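PDB 7B7J: secretion protein Snm4 from Mycobacterium xenopi, which probably serves as a membrane component of the mycobacterial ESX-5 type VII secretion pore, here represented by its cytosolic ubiquitin-like domain. Local coordinates for residues V30-V35 against N54-E59; P48-V53 against G71-C76. All blocks are in the same frame, centred on the assembly; numbering follows the deposited sequence.

Contact 1. Residues V30-V35 against N54-E59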
# COMPACT_ATOMS: atom_id res chain seq x y z
N VAL A 30 10.98 0.68 -5.16
CA VAL A 30 11.59 1.04 -3.85
C VAL A 30 10.86 0.29 -2.73
O VAL A 30 9.64 0.24 -2.78
CB VAL A 30 11.53 2.56 -3.61
CG1 VAL A 30 11.88 2.96 -2.19
CG2 VAL A 30 12.39 3.32 -4.61
N GLN A 31 11.60 -0.27 -1.77
CA GLN A 31 10.88 -0.90 -0.59
C GLN A 31 10.85 0.11 0.50
O GLN A 31 11.91 0.70 0.97
CB GLN A 31 11.71 -2.11 -0.17
CG GLN A 31 11.18 -2.86 1.03
CD GLN A 31 11.69 -4.27 1.01
OE1 GLN A 31 10.96 -5.20 1.27
NE2 GLN A 31 13.05 -4.47 0.94
N ILE A 32 9.73 0.22 1.13
CA ILE A 32 9.50 1.11 2.31
C ILE A 32 8.86 0.34 3.47
O ILE A 32 7.87 -0.28 3.27
CB ILE A 32 8.56 2.22 1.85
CG1 ILE A 32 9.17 3.01 0.67
CG2 ILE A 32 8.15 3.17 2.97
CD1 ILE A 32 8.11 3.62 -0.13
N ALA A 33 9.55 0.35 4.62
CA ALA A 33 9.06 -0.38 5.78
C ALA A 33 8.08 0.58 6.50
O ALA A 33 8.46 1.76 6.80
CB ALA A 33 10.23 -0.69 6.70
N VAL A 34 6.94 0.07 6.91
CA VAL A 34 6.01 0.86 7.75
C VAL A 34 5.39 0.03 8.81
O VAL A 34 5.15 -1.11 8.56
CB VAL A 34 4.89 1.41 6.81
CG1 VAL A 34 5.36 2.53 5.90
CG2 VAL A 34 4.21 0.44 5.99
N VAL A 35 5.01 0.68 9.82
CA VAL A 35 4.16 0.17 10.93
C VAL A 35 2.76 0.63 10.69
O VAL A 35 2.51 1.83 10.76
CB VAL A 35 4.72 0.50 12.30
CG1 VAL A 35 3.91 -0.18 13.40
CG2 VAL A 35 6.22 0.12 12.62
N ASN A 54 4.89 8.72 -1.09
CA ASN A 54 5.35 9.83 -1.92
C ASN A 54 6.37 10.68 -1.13
O ASN A 54 7.23 11.22 -1.83
CB ASN A 54 4.21 10.61 -2.50
CG ASN A 54 3.63 9.88 -3.72
OD1 ASN A 54 4.20 8.98 -4.32
ND2 ASN A 54 2.35 10.21 -4.04
N THR A 55 6.17 10.92 0.16
CA THR A 55 7.18 11.65 0.94
C THR A 55 8.55 10.89 0.79
O THR A 55 9.48 11.53 0.59
CB THR A 55 6.74 11.76 2.38
OG1 THR A 55 5.61 12.64 2.23
CG2 THR A 55 7.78 12.50 3.22
N ARG A 56 8.54 9.59 1.04
CA ARG A 56 9.78 8.81 0.92
C ARG A 56 10.38 8.90 -0.47
O ARG A 56 11.57 9.06 -0.68
CB ARG A 56 9.41 7.41 1.42
CG ARG A 56 10.63 6.55 1.59
CD ARG A 56 11.73 7.10 2.49
NE ARG A 56 12.71 5.93 2.54
CZ ARG A 56 13.78 5.94 3.38
NH1 ARG A 56 13.96 7.04 4.13
NH2 ARG A 56 14.57 4.84 3.54
N LEU A 57 9.52 8.73 -1.52
CA LEU A 57 10.06 8.82 -2.91
C LEU A 57 10.65 10.12 -3.18
O LEU A 57 11.68 10.30 -3.90
CB LEU A 57 8.92 8.47 -3.93
CG LEU A 57 8.38 7.04 -3.85
CD1 LEU A 57 7.29 6.82 -4.96
CD2 LEU A 57 9.45 5.98 -4.11
N ARG A 58 10.04 11.18 -2.67
CA ARG A 58 10.56 12.54 -2.99
C ARG A 58 11.94 12.75 -2.36
O ARG A 58 12.77 13.39 -3.00
CB ARG A 58 9.54 13.62 -2.60
CG ARG A 58 8.43 13.82 -3.63
CD ARG A 58 7.46 14.92 -3.24
NE ARG A 58 6.57 14.53 -2.15
CZ ARG A 58 6.51 15.15 -0.98
NH1 ARG A 58 7.28 16.19 -0.73
NH2 ARG A 58 5.67 14.72 -0.05
N GLU A 59 12.17 12.23 -1.17
CA GLU A 59 13.51 12.32 -0.52
C GLU A 59 14.52 11.60 -1.40
O GLU A 59 15.66 12.08 -1.50
CB GLU A 59 13.47 11.66 0.85
CG GLU A 59 12.60 12.39 1.85
CD GLU A 59 12.27 11.60 3.11
OE1 GLU A 59 11.45 12.09 3.90
OE2 GLU A 59 12.83 10.51 3.28
O HOH W 1 12.69 3.24 2.26
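V30 and I32 of an outermost strand pack against L57 and R56 of helix 42-60, in a small helix-on-sheet contact at the edge of the ubiquitin-like fold. The apolar part is two pairs of side chains. CG2 of V30 lies 4.0 Å from CD2 of L57. That same CD2 also sits against CB of V30, and the two side chains lie alongside, running in opposite directions. L57 leaves the helix beside the strand, and its CD2 methyl closes the gap. L57 also rests on V62 and L65, and V30 reaches on to L60.

The second pair is I32 with R56. Here the aliphatic stem of the arginine does the touching, with CG of R56 3.9 Å from CG1 of I32. CG of R56 is anti to its own N (chi1 -170°), and the chain then bends at chi2 (55°). This swings the guanidinium out roughly perpendicular to the strand, on the solvent side, where NE of R56 donates to water 1 over 2.7 Å. The water in turn donates to O of Q31 at 3.0 Å. At the other end of the group, NH1 of R56 forms a long salt bridge of 3.7 Å to OE2 of E59, one turn on.

R56 therefore works in two ways: its methylenes cover the apolar I32, while its charged end meets the strand backbone through water.

Contact 2. Residues P48-V53 against G71-C76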
# COMPACT_ATOMS: atom_id res chain seq x y z
N PRO A 48 -3.93 7.50 2.72
CA PRO A 48 -2.83 7.88 3.67
C PRO A 48 -1.44 7.30 3.41
O PRO A 48 -0.38 8.03 3.54
CB PRO A 48 -3.42 7.55 5.07
CG PRO A 48 -4.85 7.73 4.87
CD PRO A 48 -5.18 7.29 3.47
N LEU A 49 -1.37 6.08 2.98
CA LEU A 49 -0.16 5.36 2.64
C LEU A 49 0.41 5.91 1.37
O LEU A 49 1.73 6.08 1.39
CB LEU A 49 -0.50 3.86 2.59
CG LEU A 49 0.67 2.97 2.37
CD1 LEU A 49 1.79 3.12 3.48
CD2 LEU A 49 0.29 1.48 2.24
N LEU A 50 -0.34 6.16 0.37
CA LEU A 50 0.23 6.81 -0.82
C LEU A 50 0.98 8.12 -0.43
O LEU A 50 2.02 8.48 -1.05
CB LEU A 50 -0.97 7.04 -1.80
CG LEU A 50 -0.55 7.66 -3.16
CD1 LEU A 50 0.56 6.95 -4.03
CD2 LEU A 50 -1.90 7.86 -3.98
N LYS A 51 0.45 8.88 0.52
CA LYS A 51 1.10 10.16 0.88
C LYS A 51 2.45 9.90 1.58
O LYS A 51 3.41 10.60 1.27
CB LYS A 51 0.19 11.02 1.76
CG LYS A 51 -0.58 12.10 1.01
CD LYS A 51 -1.08 13.19 1.91
CE LYS A 51 -0.19 14.41 1.91
NZ LYS A 51 -0.98 15.66 1.95
N VAL A 52 2.48 8.93 2.49
CA VAL A 52 3.77 8.64 3.19
C VAL A 52 4.72 8.14 2.13
O VAL A 52 5.94 8.42 2.23
CB VAL A 52 3.42 7.60 4.32
CG1 VAL A 52 4.61 6.80 4.75
CG2 VAL A 52 2.78 8.39 5.44
N VAL A 53 4.27 7.18 1.28
CA VAL A 53 5.11 6.68 0.19
C VAL A 53 5.74 7.81 -0.57
O VAL A 53 6.97 7.76 -1.00
CB VAL A 53 4.44 5.60 -0.57
CG1 VAL A 53 5.08 5.35 -1.95
CG2 VAL A 53 4.23 4.39 0.27
N GLY A 71 -9.22 5.80 -11.99
CA GLY A 71 -8.98 4.41 -11.51
C GLY A 71 -8.65 4.38 -10.01
O GLY A 71 -9.08 5.30 -9.29
N ARG A 72 -8.06 3.31 -9.51
CA ARG A 72 -8.15 2.98 -8.09
C ARG A 72 -6.79 2.54 -7.64
O ARG A 72 -6.18 1.71 -8.34
CB ARG A 72 -9.20 1.91 -7.80
CG ARG A 72 -10.62 2.32 -8.26
CD ARG A 72 -11.81 1.37 -8.01
NE ARG A 72 -11.67 0.62 -9.21
CZ ARG A 72 -10.86 -0.41 -9.35
NH1 ARG A 72 -10.23 -0.95 -8.30
NH2 ARG A 72 -10.72 -0.87 -10.57
N TRP A 73 -6.33 3.04 -6.52
CA TRP A 73 -5.06 2.60 -5.90
C TRP A 73 -5.39 1.39 -5.04
O TRP A 73 -6.49 1.40 -4.46
CB TRP A 73 -4.47 3.71 -5.02
CG TRP A 73 -3.65 4.74 -5.77
CD1 TRP A 73 -4.03 5.99 -6.09
CD2 TRP A 73 -2.37 4.51 -6.43
NE1 TRP A 73 -3.08 6.62 -6.83
CE2 TRP A 73 -2.11 5.76 -7.12
CE3 TRP A 73 -1.41 3.51 -6.41
CZ2 TRP A 73 -0.96 5.96 -7.85
CZ3 TRP A 73 -0.26 3.70 -7.19
CH2 TRP A 73 -0.14 4.88 -8.00
N MET A 74 -4.56 0.35 -5.10
CA MET A 74 -4.79 -0.90 -4.36
C MET A 74 -3.47 -1.45 -3.80
O MET A 74 -2.41 -1.11 -4.34
CB MET A 74 -5.59 -1.82 -5.28
CG MET A 74 -4.82 -2.06 -6.46
SD MET A 74 -5.74 -3.16 -7.75
CE MET A 74 -7.21 -2.23 -7.94
N LEU A 75 -3.58 -2.13 -2.70
CA LEU A 75 -2.49 -2.94 -2.17
C LEU A 75 -2.59 -4.38 -2.66
O LEU A 75 -3.64 -4.97 -2.40
CB LEU A 75 -2.37 -2.90 -0.66
CG LEU A 75 -1.96 -1.52 -0.19
CD1 LEU A 75 -2.38 -1.60 1.35
CD2 LEU A 75 -0.47 -1.27 -0.39
N CYS A 76 -1.58 -4.81 -3.33
CA CYS A 76 -1.60 -6.13 -4.05
C CYS A 76 -0.50 -7.12 -3.48
O CYS A 76 0.59 -6.75 -3.12
CB CYS A 76 -1.37 -5.99 -5.57
SG CYS A 76 -2.71 -5.04 -6.30
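L50 presses a methyl onto the indole of W73, and this is the closest approach between helix 42-60 and strand 70-76 in this contact. CD2 of L50 stands over one face of the ring, 3.6 Å from the centroid of the five-membered ring and 22° off its normal. This is a CH-pi contact. The methyl is displaced toward the rim, and its nearest ring atom is NE1 of W73, at 3.3 Å. CD1 of W73 follows at 3.5 Å from the same methyl. The leucine side chain runs roughly at right angles to the long direction of the tryptophan side chain. L50 has CG anti to its N (chi1 -177°), which directs its branch to the sheet. Close as it is, this pair remains partly exposed.

L49, one residue earlier, packs at ordinary van der Waals distance. CD2 of L49 meets CD2 of L75 at 3.9 Å, and CD1 of L75 at 4.2 Å. These two leucines meet at a slant, and both are buried.

The arrangement belongs to the ubiquitin-like, beta-grasp fold, in which a helix lies across one face of a mixed sheet. W73 and L75 alternate with R72 and M74 along the strand, and only the first pair turns its side chains to the helix. Both W73 and L75 also touch I46 on the helix and L102 on strand 99-107. The W73 ring meets the ring of F104 as well, with the planes at about 55°.

The loose side is the far side of the helix. P48, K51 and V52 face solvent there and make no contact with the strand. On the strand, R72 is exposed too, and poorly ordered.

Contacts 1 and 2 use successive parts of the same helix, 42-60, and set it against the same four-stranded sheet. Contact 1 reaches strand 30-37 and contact 2 reaches strand 70-76, the outermost strands within this chain. Strands 20-27 and 99-107 lie between them. The helix thus spans the sheet, and the centres of the two contacts are about 12 Å apart. They meet directly where CD1 of I32 packs 3.9 Å from CG1 of V53. Along the chain their segments alternate. Contact 2 lies nearer the middle of the domain, its centre about 5 Å from the chain centre, against about 11 Å for contact 1.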